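Local coordinates for protein beta-N-acetylhexosaminidase (Streptomyces plicatus, PDB 1JAK) that hydrolyses terminal N-acetylhexosamine residues from the non-reducing ends of glycans as a family 20 glycoside hydrolase, probably by substrate-assisted catalysis, at residues D62-A65 and D66-P70; K334-Q337 and P338-A341; M461-P464 and R465-G468; L102-P106 and A107-I111. All coordinates share one frame; numbering follows the deposited sequence.

Contact 1 (D62-A65 and D66-P70); sequences DYLA and DLLRP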
ATOM      1  N   ASP A  62      -1.480 -12.053  19.560  1.00 10.00           N
ATOM      2  CA  ASP A  62      -2.898 -12.279  19.306  1.00 10.70           C
ATOM      3  C   ASP A  62      -3.169 -12.264  17.806  1.00 10.02           C
ATOM      4  O   ASP A  62      -4.003 -13.019  17.310  1.00  9.83           O
ATOM      5  CB  ASP A  62      -3.764 -11.208  19.981  1.00 13.87           C
ATOM      6  CG  ASP A  62      -3.705 -11.267  21.494  1.00 17.82           C
ATOM      7  OD1 ASP A  62      -3.545 -12.374  22.049  1.00 18.65           O
ATOM      8  OD2 ASP A  62      -3.839 -10.201  22.130  1.00 21.06           O
ATOM      9  N   TYR A  63      -2.469 -11.390  17.088  1.00  9.08           N
ATOM     10  CA  TYR A  63      -2.632 -11.289  15.642  1.00  9.39           C
ATOM     11  C   TYR A  63      -2.265 -12.618  14.986  1.00  9.19           C
ATOM     12  O   TYR A  63      -2.977 -13.119  14.110  1.00 10.62           O
ATOM     13  CB  TYR A  63      -1.731 -10.184  15.089  1.00  9.65           C
ATOM     14  CG  TYR A  63      -1.678 -10.136  13.580  1.00 10.40           C
ATOM     15  CD1 TYR A  63      -2.709  -9.556  12.841  1.00  9.97           C
ATOM     16  CD2 TYR A  63      -0.597 -10.685  12.887  1.00  9.45           C
ATOM     17  CE1 TYR A  63      -2.662  -9.524  11.447  1.00 10.32           C
ATOM     18  CE2 TYR A  63      -0.544 -10.661  11.500  1.00 10.65           C
ATOM     19  CZ  TYR A  63      -1.576 -10.080  10.786  1.00  9.40           C
ATOM     20  OH  TYR A  63      -1.517 -10.051   9.414  1.00 10.68           O
ATOM     21  N   LEU A  64      -1.146 -13.185  15.419  1.00  8.81           N
ATOM     22  CA  LEU A  64      -0.679 -14.457  14.884  1.00  9.55           C
ATOM     23  C   LEU A  64      -1.651 -15.586  15.221  1.00  8.68           C
ATOM     24  O   LEU A  64      -2.007 -16.387  14.355  1.00  9.30           O
ATOM     25  CB  LEU A  64       0.708 -14.786  15.443  1.00  9.31           C
ATOM     26  CG  LEU A  64       1.242 -16.186  15.111  1.00  8.87           C
ATOM     27  CD1 LEU A  64       1.341 -16.358  13.599  1.00  8.59           C
ATOM     28  CD2 LEU A  64       2.601 -16.384  15.762  1.00 10.30           C
ATOM     29  N   ALA A  65      -2.072 -15.651  16.482  1.00  8.83           N
ATOM     30  CA  ALA A  65      -3.002 -16.692  16.907  1.00  9.99           C
ATOM     31  C   ALA A  65      -4.266 -16.646  16.054  1.00 10.96           C
ATOM     32  O   ALA A  65      -4.757 -17.683  15.602  1.00 11.29           O
ATOM     33  CB  ALA A  65      -3.354 -16.515  18.380  1.00 10.87           C
ATOM     34  N   ASP A  66      -4.790 -15.442  15.836  1.00 10.28           N
ATOM     35  CA  ASP A  66      -5.993 -15.277  15.024  1.00 12.05           C
ATOM     36  C   ASP A  66      -5.797 -15.791  13.597  1.00 11.93           C
ATOM     37  O   ASP A  66      -6.726 -16.328  12.992  1.00 12.05           O
ATOM     38  CB  ASP A  66      -6.428 -13.807  14.981  1.00 13.12           C
ATOM     39  CG  ASP A  66      -7.046 -13.338  16.289  1.00 16.14           C
ATOM     40  OD1 ASP A  66      -7.416 -14.194  17.120  1.00 17.28           O
ATOM     41  OD2 ASP A  66      -7.176 -12.108  16.480  1.00 17.80           O
ATOM     42  N   LEU A  67      -4.596 -15.621  13.052  1.00 11.54           N
ATOM     43  CA  LEU A  67      -4.314 -16.093  11.699  1.00 13.63           C
ATOM     44  C   LEU A  67      -4.244 -17.612  11.621  1.00 13.91           C
ATOM     45  O   LEU A  67      -4.621 -18.204  10.609  1.00 14.90           O
ATOM     46  CB  LEU A  67      -2.978 -15.540  11.188  1.00 14.36           C
ATOM     47  CG  LEU A  67      -2.835 -14.075  10.784  1.00 16.14           C
ATOM     48  CD1 LEU A  67      -1.385 -13.808  10.406  1.00 15.98           C
ATOM     49  CD2 LEU A  67      -3.756 -13.768   9.613  1.00 15.51           C
ATOM     50  N   LEU A  68      -3.767 -18.241  12.689  1.00 12.32           N
ATOM     51  CA  LEU A  68      -3.591 -19.691  12.698  1.00 13.40           C
ATOM     52  C   LEU A  68      -4.725 -20.550  13.251  1.00 14.74           C
ATOM     53  O   LEU A  68      -4.900 -21.693  12.824  1.00 14.18           O
ATOM     54  CB  LEU A  68      -2.309 -20.042  13.460  1.00 13.25           C
ATOM     55  CG  LEU A  68      -1.003 -19.404  12.980  1.00 13.30           C
ATOM     56  CD1 LEU A  68       0.154 -19.900  13.840  1.00 14.24           C
ATOM     57  CD2 LEU A  68      -0.770 -19.750  11.523  1.00 15.68           C
ATOM     58  N   ARG A  69      -5.491 -20.014  14.191  1.00 16.26           N
ATOM     59  CA  ARG A  69      -6.563 -20.787  14.813  1.00 16.83           C
ATOM     60  C   ARG A  69      -7.589 -21.461  13.898  1.00 17.41           C
ATOM     61  O   ARG A  69      -7.902 -22.637  14.087  1.00 19.23           O
ATOM     62  CB  ARG A  69      -7.269 -19.932  15.872  1.00 17.96           C
ATOM     63  CG  ARG A  69      -6.432 -19.766  17.148  1.00 20.55           C
ATOM     64  CD  ARG A  69      -7.017 -18.740  18.114  1.00 21.23           C
ATOM     65  NE  ARG A  69      -6.134 -18.528  19.263  1.00 22.24           N
ATOM     66  CZ  ARG A  69      -6.153 -17.445  20.033  1.00 22.71           C
ATOM     67  NH1 ARG A  69      -7.009 -16.466  19.777  1.00 25.97           N
ATOM     68  NH2 ARG A  69      -5.313 -17.336  21.060  1.00 22.25           N
ATOM     69  N   PRO A  70      -8.118 -20.743  12.894  1.00 17.91           N
ATOM     70  CA  PRO A  70      -9.109 -21.354  11.999  1.00 18.16           C
ATOM     71  C   PRO A  70      -8.653 -22.619  11.266  1.00 18.30           C
ATOM     72  O   PRO A  70      -9.319 -23.657  11.331  1.00 19.20           O
ATOM     73  CB  PRO A  70      -9.444 -20.223  11.034  1.00 18.94           C
ATOM     74  CG  PRO A  70      -9.245 -18.993  11.880  1.00 18.60           C
ATOM     75  CD  PRO A  70      -7.957 -19.310  12.589  1.00 17.39           C
TER
HETATM   76  O   HOH W   1      -5.243 -14.319  21.949  1.00 35.97           O

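Contact 2 (K334-Q337 and P338-A341); sequences KRVQ and PIVA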
ATOM      1  N   LYS A 334       2.475  27.183  -4.463  1.00 12.16           N
ATOM      2  CA  LYS A 334       3.314  28.020  -3.611  1.00 13.47           C
ATOM      3  C   LYS A 334       2.504  28.441  -2.383  1.00 13.88           C
ATOM      4  O   LYS A 334       3.022  28.514  -1.266  1.00 13.04           O
ATOM      5  CB  LYS A 334       3.769  29.265  -4.381  1.00 15.97           C
ATOM      6  CG  LYS A 334       4.598  30.250  -3.561  1.00 21.29           C
ATOM      7  CD  LYS A 334       5.991  29.714  -3.276  1.00 25.03           C
ATOM      8  CE  LYS A 334       6.838  30.742  -2.535  1.00 28.44           C
ATOM      9  NZ  LYS A 334       8.256  30.302  -2.400  1.00 30.18           N
ATOM     10  N   ARG A 335       1.220  28.698  -2.605  1.00 12.75           N
ATOM     11  CA  ARG A 335       0.315  29.130  -1.546  1.00 13.50           C
ATOM     12  C   ARG A 335      -0.191  28.015  -0.633  1.00 14.09           C
ATOM     13  O   ARG A 335      -0.331  28.216   0.575  1.00 15.03           O
ATOM     14  CB  ARG A 335      -0.889  29.847  -2.164  1.00 16.16           C
ATOM     15  CG  ARG A 335      -0.526  31.097  -2.951  1.00 17.90           C
ATOM     16  CD  ARG A 335      -1.670  31.543  -3.847  1.00 19.85           C
ATOM     17  NE  ARG A 335      -1.323  32.739  -4.611  1.00 20.00           N
ATOM     18  CZ  ARG A 335      -2.025  33.200  -5.641  1.00 21.60           C
ATOM     19  NH1 ARG A 335      -3.119  32.564  -6.039  1.00 20.49           N
ATOM     20  NH2 ARG A 335      -1.633  34.299  -6.275  1.00 20.37           N
ATOM     21  N   VAL A 336      -0.458  26.841  -1.197  1.00 12.65           N
ATOM     22  CA  VAL A 336      -0.999  25.744  -0.399  1.00 13.28           C
ATOM     23  C   VAL A 336      -0.018  24.818   0.320  1.00 12.73           C
ATOM     24  O   VAL A 336      -0.344  24.293   1.384  1.00 11.97           O
ATOM     25  CB  VAL A 336      -1.956  24.869  -1.242  1.00 14.05           C
ATOM     26  CG1 VAL A 336      -3.117  25.711  -1.746  1.00 13.32           C
ATOM     27  CG2 VAL A 336      -1.205  24.244  -2.401  1.00 17.42           C
ATOM     28  N   GLN A 337       1.171  24.603  -0.234  1.00 12.71           N
ATOM     29  CA  GLN A 337       2.118  23.711   0.433  1.00 12.85           C
ATOM     30  C   GLN A 337       2.356  24.086   1.895  1.00 13.35           C
ATOM     31  O   GLN A 337       2.366  23.215   2.767  1.00 12.26           O
ATOM     32  CB  GLN A 337       3.458  23.671  -0.306  1.00 12.21           C
ATOM     33  CG  GLN A 337       3.410  22.975  -1.655  1.00 13.28           C
ATOM     34  CD  GLN A 337       4.786  22.822  -2.272  1.00 12.48           C
ATOM     35  OE1 GLN A 337       5.544  21.920  -1.912  1.00 11.62           O
ATOM     36  NE2 GLN A 337       5.121  23.715  -3.198  1.00 12.89           N
ATOM     37  N   PRO A 338       2.545  25.385   2.187  1.00 13.61           N
ATOM     38  CA  PRO A 338       2.779  25.804   3.574  1.00 14.57           C
ATOM     39  C   PRO A 338       1.658  25.423   4.539  1.00 14.65           C
ATOM     40  O   PRO A 338       1.890  25.280   5.740  1.00 15.66           O
ATOM     41  CB  PRO A 338       2.939  27.318   3.452  1.00 14.47           C
ATOM     42  CG  PRO A 338       3.542  27.479   2.088  1.00 14.78           C
ATOM     43  CD  PRO A 338       2.712  26.524   1.264  1.00 13.66           C
ATOM     44  N   ILE A 339       0.445  25.264   4.016  1.00 14.24           N
ATOM     45  CA  ILE A 339      -0.700  24.908   4.848  1.00 13.02           C
ATOM     46  C   ILE A 339      -0.511  23.539   5.501  1.00 12.86           C
ATOM     47  O   ILE A 339      -0.960  23.312   6.626  1.00 13.27           O
ATOM     48  CB  ILE A 339      -2.010  24.910   4.020  1.00 12.43           C
ATOM     49  CG1 ILE A 339      -2.254  26.312   3.450  1.00 13.53           C
ATOM     50  CG2 ILE A 339      -3.188  24.485   4.891  1.00 12.52           C
ATOM     51  CD1 ILE A 339      -3.511  26.433   2.593  1.00 13.91           C
ATOM     52  N   VAL A 340       0.155  22.631   4.794  1.00 12.88           N
ATOM     53  CA  VAL A 340       0.403  21.292   5.319  1.00 12.58           C
ATOM     54  C   VAL A 340       1.312  21.379   6.546  1.00 14.08           C
ATOM     55  O   VAL A 340       1.040  20.761   7.578  1.00 13.09           O
ATOM     56  CB  VAL A 340       1.060  20.392   4.247  1.00 13.30           C
ATOM     57  CG1 VAL A 340       1.297  18.991   4.802  1.00 11.34           C
ATOM     58  CG2 VAL A 340       0.161  20.324   3.015  1.00 13.07           C
ATOM     59  N   ALA A 341       2.388  22.155   6.431  1.00 14.32           N
ATOM     60  CA  ALA A 341       3.325  22.329   7.537  1.00 15.45           C
ATOM     61  C   ALA A 341       2.643  23.068   8.687  1.00 14.86           C
ATOM     62  O   ALA A 341       2.940  22.829   9.861  1.00 14.10           O
ATOM     63  CB  ALA A 341       4.552  23.110   7.069  1.00 15.33           C
TER
HETATM   64  O   HOH W   2       4.582  22.461   4.056  1.00 15.62           O

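Contact 3 (M461-P464 and R465-G468); sequences MAFP and RLPG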
ATOM      1  N   MET A 461      -6.935  -7.473 -10.174  1.00  6.78           N
ATOM      2  CA  MET A 461      -6.002  -6.503 -10.737  1.00  7.38           C
ATOM      3  C   MET A 461      -4.788  -6.291  -9.834  1.00  7.44           C
ATOM      4  O   MET A 461      -3.704  -5.960 -10.311  1.00  7.77           O
ATOM      5  CB  MET A 461      -6.712  -5.168 -10.994  1.00  7.72           C
ATOM      6  CG  MET A 461      -7.795  -5.240 -12.077  1.00  8.91           C
ATOM      7  SD  MET A 461      -7.221  -5.973 -13.633  1.00  9.09           S
ATOM      8  CE  MET A 461      -6.145  -4.672 -14.268  1.00 10.94           C
ATOM      9  N   ALA A 462      -4.960  -6.496  -8.531  1.00  6.66           N
ATOM     10  CA  ALA A 462      -3.852  -6.319  -7.596  1.00  6.67           C
ATOM     11  C   ALA A 462      -2.902  -7.516  -7.621  1.00  7.59           C
ATOM     12  O   ALA A 462      -1.688  -7.351  -7.520  1.00  7.74           O
ATOM     13  CB  ALA A 462      -4.385  -6.102  -6.186  1.00  7.58           C
ATOM     14  N   PHE A 463      -3.458  -8.718  -7.751  1.00  8.04           N
ATOM     15  CA  PHE A 463      -2.650  -9.938  -7.788  1.00  7.78           C
ATOM     16  C   PHE A 463      -2.538 -10.457  -9.217  1.00  8.40           C
ATOM     17  O   PHE A 463      -3.527 -10.491  -9.948  1.00  9.02           O
ATOM     18  CB  PHE A 463      -3.270 -11.014  -6.892  1.00  6.77           C
ATOM     19  CG  PHE A 463      -3.231 -10.680  -5.424  1.00  7.89           C
ATOM     20  CD1 PHE A 463      -4.190  -9.843  -4.857  1.00  7.41           C
ATOM     21  CD2 PHE A 463      -2.229 -11.196  -4.611  1.00  8.53           C
ATOM     22  CE1 PHE A 463      -4.148  -9.526  -3.499  1.00  9.11           C
ATOM     23  CE2 PHE A 463      -2.177 -10.885  -3.252  1.00  8.25           C
ATOM     24  CZ  PHE A 463      -3.141 -10.047  -2.695  1.00  7.72           C
ATOM     25  N   PRO A 464      -1.367 -10.995  -9.594  1.00  8.50           N
ATOM     26  CA  PRO A 464      -0.128 -11.195  -8.834  1.00  7.82           C
ATOM     27  C   PRO A 464       0.971 -10.127  -8.827  1.00  7.78           C
ATOM     28  O   PRO A 464       2.089 -10.417  -8.405  1.00  9.35           O
ATOM     29  CB  PRO A 464       0.392 -12.495  -9.422  1.00  7.76           C
ATOM     30  CG  PRO A 464       0.142 -12.255 -10.891  1.00  7.67           C
ATOM     31  CD  PRO A 464      -1.259 -11.630 -10.922  1.00  8.37           C
ATOM     32  N   ARG A 465       0.686  -8.909  -9.274  1.00  6.88           N
ATOM     33  CA  ARG A 465       1.724  -7.879  -9.295  1.00  5.13           C
ATOM     34  C   ARG A 465       2.019  -7.220  -7.945  1.00  5.54           C
ATOM     35  O   ARG A 465       3.125  -6.719  -7.725  1.00  6.42           O
ATOM     36  CB  ARG A 465       1.371  -6.809 -10.335  1.00  6.68           C
ATOM     37  CG  ARG A 465       1.396  -7.336 -11.771  1.00  6.38           C
ATOM     38  CD  ARG A 465       0.878  -6.308 -12.779  1.00  7.26           C
ATOM     39  NE  ARG A 465      -0.523  -5.970 -12.537  1.00  6.87           N
ATOM     40  CZ  ARG A 465      -1.284  -5.273 -13.374  1.00  7.65           C
ATOM     41  NH1 ARG A 465      -0.788  -4.831 -14.523  1.00  7.22           N
ATOM     42  NH2 ARG A 465      -2.548  -5.014 -13.061  1.00  6.72           N
ATOM     43  N   LEU A 466       1.044  -7.231  -7.040  1.00  6.05           N
ATOM     44  CA  LEU A 466       1.208  -6.611  -5.723  1.00  6.60           C
ATOM     45  C   LEU A 466       2.437  -7.091  -4.936  1.00  6.98           C
ATOM     46  O   LEU A 466       3.181  -6.279  -4.386  1.00  7.04           O
ATOM     47  CB  LEU A 466      -0.059  -6.826  -4.883  1.00  7.13           C
ATOM     48  CG  LEU A 466      -0.100  -6.151  -3.510  1.00  8.37           C
ATOM     49  CD1 LEU A 466      -0.187  -4.640  -3.673  1.00  8.18           C
ATOM     50  CD2 LEU A 466      -1.305  -6.669  -2.732  1.00  8.21           C
ATOM     51  N   PRO A 467       2.664  -8.414  -4.862  1.00  8.36           N
ATOM     52  CA  PRO A 467       3.830  -8.909  -4.117  1.00  8.77           C
ATOM     53  C   PRO A 467       5.153  -8.427  -4.714  1.00  8.77           C
ATOM     54  O   PRO A 467       6.121  -8.176  -3.992  1.00  9.29           O
ATOM     55  CB  PRO A 467       3.692 -10.431  -4.211  1.00  9.18           C
ATOM     56  CG  PRO A 467       2.220 -10.642  -4.399  1.00 10.98           C
ATOM     57  CD  PRO A 467       1.839  -9.533  -5.348  1.00  9.12           C
ATOM     58  N   GLY A 468       5.185  -8.307  -6.038  1.00  7.64           N
ATOM     59  CA  GLY A 468       6.391  -7.873  -6.721  1.00  7.90           C
ATOM     60  C   GLY A 468       6.840  -6.474  -6.349  1.00  7.26           C
ATOM     61  O   GLY A 468       8.031  -6.235  -6.143  1.00  8.07           O
TER
HETATM   62  O   HOH W   3      -1.690  -7.703 -10.604  1.00  5.96           O

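Contact 4 (L102-P106 and A107-I111); sequences LDSGP and AGVTI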
ATOM      1  N   LEU A 102      14.385 -14.831  12.235  1.00 11.87           N
ATOM      2  CA  LEU A 102      13.461 -15.937  12.443  1.00 12.42           C
ATOM      3  C   LEU A 102      14.261 -17.230  12.491  1.00 12.83           C
ATOM      4  O   LEU A 102      14.917 -17.606  11.516  1.00 12.48           O
ATOM      5  CB  LEU A 102      12.419 -16.004  11.316  1.00 11.93           C
ATOM      6  CG  LEU A 102      11.306 -17.055  11.459  1.00 11.45           C
ATOM      7  CD1 LEU A 102      10.118 -16.665  10.584  1.00 11.10           C
ATOM      8  CD2 LEU A 102      11.824 -18.438  11.075  1.00 11.14           C
ATOM      9  N   ASP A 103      14.224 -17.894  13.643  1.00 13.55           N
ATOM     10  CA  ASP A 103      14.930 -19.155  13.824  1.00 13.99           C
ATOM     11  C   ASP A 103      13.894 -20.270  13.889  1.00 13.77           C
ATOM     12  O   ASP A 103      12.882 -20.142  14.578  1.00 14.29           O
ATOM     13  CB  ASP A 103      15.749 -19.121  15.118  1.00 14.38           C
ATOM     14  CG  ASP A 103      16.812 -18.039  15.111  1.00 17.06           C
ATOM     15  OD1 ASP A 103      17.657 -18.041  14.194  1.00 19.07           O
ATOM     16  OD2 ASP A 103      16.805 -17.187  16.024  1.00 18.39           O
ATOM     17  N   SER A 104      14.143 -21.358  13.166  1.00 12.65           N
ATOM     18  CA  SER A 104      13.213 -22.481  13.137  1.00 14.13           C
ATOM     19  C   SER A 104      13.902 -23.831  13.292  1.00 14.42           C
ATOM     20  O   SER A 104      14.928 -24.093  12.667  1.00 15.42           O
ATOM     21  CB  SER A 104      12.422 -22.473  11.828  1.00 13.89           C
ATOM     22  OG  SER A 104      11.581 -23.611  11.737  1.00 13.37           O
ATOM     23  N   GLY A 105      13.314 -24.687  14.120  1.00 14.83           N
ATOM     24  CA  GLY A 105      13.867 -26.006  14.351  1.00 15.62           C
ATOM     25  C   GLY A 105      12.974 -26.794  15.290  1.00 16.17           C
ATOM     26  O   GLY A 105      11.942 -26.288  15.727  1.00 14.82           O
ATOM     27  N   PRO A 106      13.341 -28.040  15.622  1.00 16.39           N
ATOM     28  CA  PRO A 106      12.532 -28.865  16.525  1.00 16.11           C
ATOM     29  C   PRO A 106      12.247 -28.190  17.865  1.00 14.98           C
ATOM     30  O   PRO A 106      11.226 -28.461  18.497  1.00 14.85           O
ATOM     31  CB  PRO A 106      13.380 -30.123  16.688  1.00 16.62           C
ATOM     32  CG  PRO A 106      14.071 -30.231  15.359  1.00 17.29           C
ATOM     33  CD  PRO A 106      14.496 -28.801  15.110  1.00 16.47           C
ATOM     34  N   ALA A 107      13.150 -27.311  18.291  1.00 14.83           N
ATOM     35  CA  ALA A 107      12.999 -26.615  19.564  1.00 14.84           C
ATOM     36  C   ALA A 107      11.963 -25.498  19.500  1.00 15.64           C
ATOM     37  O   ALA A 107      11.611 -24.909  20.526  1.00 15.61           O
ATOM     38  CB  ALA A 107      14.344 -26.056  20.017  1.00 16.12           C
ATOM     39  N   GLY A 108      11.481 -25.209  18.294  1.00 13.92           N
ATOM     40  CA  GLY A 108      10.481 -24.171  18.125  1.00 14.52           C
ATOM     41  C   GLY A 108      10.858 -23.091  17.127  1.00 13.94           C
ATOM     42  O   GLY A 108      11.919 -23.139  16.498  1.00 14.06           O
ATOM     43  N   VAL A 109       9.966 -22.122  16.964  1.00 13.43           N
ATOM     44  CA  VAL A 109      10.210 -21.004  16.063  1.00 13.45           C
ATOM     45  C   VAL A 109      10.315 -19.753  16.914  1.00 13.30           C
ATOM     46  O   VAL A 109       9.454 -19.492  17.757  1.00 13.83           O
ATOM     47  CB  VAL A 109       9.061 -20.819  15.043  1.00 13.48           C
ATOM     48  CG1 VAL A 109       9.232 -19.498  14.299  1.00 15.18           C
ATOM     49  CG2 VAL A 109       9.061 -21.969  14.050  1.00 15.64           C
ATOM     50  N   THR A 110      11.383 -18.993  16.710  1.00 12.85           N
ATOM     51  CA  THR A 110      11.579 -17.765  17.457  1.00 12.58           C
ATOM     52  C   THR A 110      11.768 -16.596  16.508  1.00 12.23           C
ATOM     53  O   THR A 110      12.618 -16.637  15.618  1.00 12.29           O
ATOM     54  CB  THR A 110      12.814 -17.846  18.372  1.00 14.79           C
ATOM     55  OG1 THR A 110      12.637 -18.906  19.320  1.00 15.26           O
ATOM     56  CG2 THR A 110      13.009 -16.533  19.120  1.00 14.90           C
ATOM     57  N   ILE A 111      10.954 -15.565  16.697  1.00 11.25           N
ATOM     58  CA  ILE A 111      11.047 -14.357  15.889  1.00 10.81           C
ATOM     59  C   ILE A 111      11.540 -13.271  16.832  1.00 11.56           C
ATOM     60  O   ILE A 111      10.891 -12.964  17.832  1.00 11.06           O
ATOM     61  CB  ILE A 111       9.680 -13.956  15.305  1.00 10.86           C
ATOM     62  CG1 ILE A 111       9.208 -15.030  14.320  1.00 10.78           C
ATOM     63  CG2 ILE A 111       9.787 -12.600  14.603  1.00 11.92           C
ATOM     64  CD1 ILE A 111       7.814 -14.793  13.766  1.00 11.14           C
TER
HETATM   65  O   HOH W   4      14.984 -15.302  16.374  1.00 15.43           O

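Contact 1 (D62-A65 and D66-P70)
Leu67 lays its branched end over one face of the Tyr63 ring, one helical turn further on in helix 55-72. CD1 makes the near approach, 3.4 Å from Tyr63 CE2, while Leu67 CG stands above the same face, displaced toward the rim. The tyrosine ring can take this place because its CG lies anti to the backbone N (chi1 172°). The leucine's CG instead stands opposite its own carbonyl carbon, and its chain therefore reaches back toward the turn before. Beyond the leucine, the phenol OH is hydrogen-bonded to Gln124 and the ring meets Phe120, so an amphipathic residue suits the boundary between helix 55-72 and helix 116-129.

Leu64 and Leu68 repeat the i to i+4 pairing on a buried side, their CD1 methyls 3.7 Å apart. A third pair is of another kind: Arg69 folds its extended chain back over Ala65, and the guanidinium sits flat on Ala65 CB, with CZ 3.4 Å from that methyl. The small methyl of alanine leaves room for so close an overlay. Backbone bonds from Asp66 N to Asp62 O and from Arg69 N to Ala65 O, 2.9 and 2.8 Å, hold the turns together.

The guanidinium has several partners. NE and NH2 donate to the carbonyls of Arg75 and Leu76, NH1 forms a long salt bridge with Asp66 OD1 at 3.5 Å, and a water links NH2 to Asp62 OD1. With two aspartates nearby, its positive charge is likely to offset part of theirs, while its carbonyl partners fix the plane lying on Ala65.

Contact 2 (K334-Q337 and P338-A341)
Ile339 meets Val336 mainly through the backbone: its N donates to Val336 O at 2.9 Å, and its CB lies 3.2 Å from the same oxygen. The bond is an i to i+3 one, with the donor well above the carbonyl plane. Val340 N repeats the pattern with Gln337 O at 3.1 Å. The side-chain touch is looser, Val336 CG1 standing 4.4 Å from Ile339 CD1.

Pro338 explains the change of pattern. It has no N-H to offer Lys334 O, which faces its CD at 3.2 Å, and the helix kinks here. Gln337 O also accepts a hydrogen bond from a water at 2.7 Å, and that water receives a weak bond from Ala341 N, thus bridging the turn that the kink has opened.

Further out, Gln337 extends its chain beyond CG to place its amide on the loop beyond strand 346-350: OE1 accepts from Val359 N, and NE2 donates to Glu357 O. Lys334 NZ forms a salt bridge with the Glu357 carboxylate. Ile339 projects CG1 opposite its carbonyl carbon (chi1 -61°) and touches Val298, Asp299 and Ile302. With an alanine here, a gap would probably open against Val298 and Ile302, and Val336 CG1 would lose its methyl neighbour.

Helix 326-342 is the crossover of the beta-alpha-beta unit between strands 313-315 and 346-350 of the barrel, and helix 292-307 packs beside it.

Contact 3 (M461-P464 and R465-G468)
Arg465 reaches back to the end of the preceding helix, where NH2 donates to Met461 O at 3.1 Å. The bond is almost straight, 177° at the hydrogen. It uses a lone pair in the carbonyl plane, and the oxygen lies in the plane of the guanidinium. A bend at chi3 (-63°) turns the group onto this oxygen, alongside Met461, whose CE lies 3.8 Å from NH2.

One water completes the arrangement: it donates to Met461 O at 2.7 Å and accepts from Arg465 N and from Arg465 NE, the latter at 2.8 Å. Met461 O thus takes two bonds, and backbone and side chain of the arginine share a single bridge. NH1 is satisfied by Met402 O, with a weak bond to Val418 O as well. A methionine in place of Arg465 would probably leave the carbonyls of Met461 and Met402 without these donors and the water with fewer partners.

Ala462 O is taken by Leu466 N at 2.8 Å, carrying a helix-like bond across the break. Phe463 leaves the helix and a cis peptide leads into Pro464, so the chain breaks out of helical geometry between helix 455-462 and helix 465-474. Leu466 CD2 lies 3.8 Å from Phe463 CZ. Pro467, with no N-H, suits the first turn of the helix, where its CD lies against Pro464 O.

Helices 455-462 and 465-474 are joined here on the inner side of the molecule: Leu466 touches Val183 of helix 173-184, Trp496 of helix 493-499 meets Phe463 edge-to-face and packs on both prolines, and Arg465 touches Ser423 of helix 420-424.

Contact 4 (L102-P106 and A107-I111)
Leu102 and Ile111 face each other as a non-hydrogen-bonded antiparallel pair, and their side chains meet on the buried side of the sheet, Leu102 CG lying 4.1 Å from Ile111 CG1. The leucine's CD2 also leans toward Val109 CG1. Branched aliphatic residues suit this face, where Ile111 continues onto Leu88 and Val109 onto Tyr41. Ser104, on the same face, lets a polar atom sit among them: with chi1 at 176° its OG stands 3.8 Å from Val109 CG2 and bonds to the carbonyls of Ala147 and Val146, which share its one proton.

The other face is looser and more polar. Asp103 and Thr110 form a hydrogen-bonded pair, Asp103 N to Thr110 O and Thr110 N to Asp103 O, both 2.8 Å and in the carbonyl planes. Their side chains share this face without a close touch, Thr110 leaning on Arg87 and Arg89. Asp103 OD2 pairs with Arg101, and a water lies 2.6 Å from it, while OD1 is bonded to Thr150 OG1.

At the exposed end the chain turns through Pro106 and Ala107. Gly108 N closes the loop on Gly105 O at 2.8 Å. Proline suits the second position at phi -55°, and at phi 125° a side chain on Gly108 would be jammed against the preceding carbonyl.

Strands 100-105 and 108-113 make a beta hairpin with a two-residue loop, closed by a type I turn, within the mixed sheet of domain 2.

Along the chain the order is contact 1, contact 4, contact 2, contact 3. Contacts 1 and 4 belong to the family 20 domain 2, one on helix 55-72, the other on a hairpin of its mixed sheet; their centres are about 18 Å apart and their nearest atoms about 6 Å. Contacts 2 and 3 belong to the catalytic barrel domain, with centres 35 Å apart. Contact 2 lies on an outer helix, across the chain's centre from contacts 1 and 4. Contact 3, 11 Å from that centre and with its Met461 side chain about 10 Å from the bound inhibitor, lies nearer to contact 1 (about 24 Å between centres) than contact 2 does (about 44 Å).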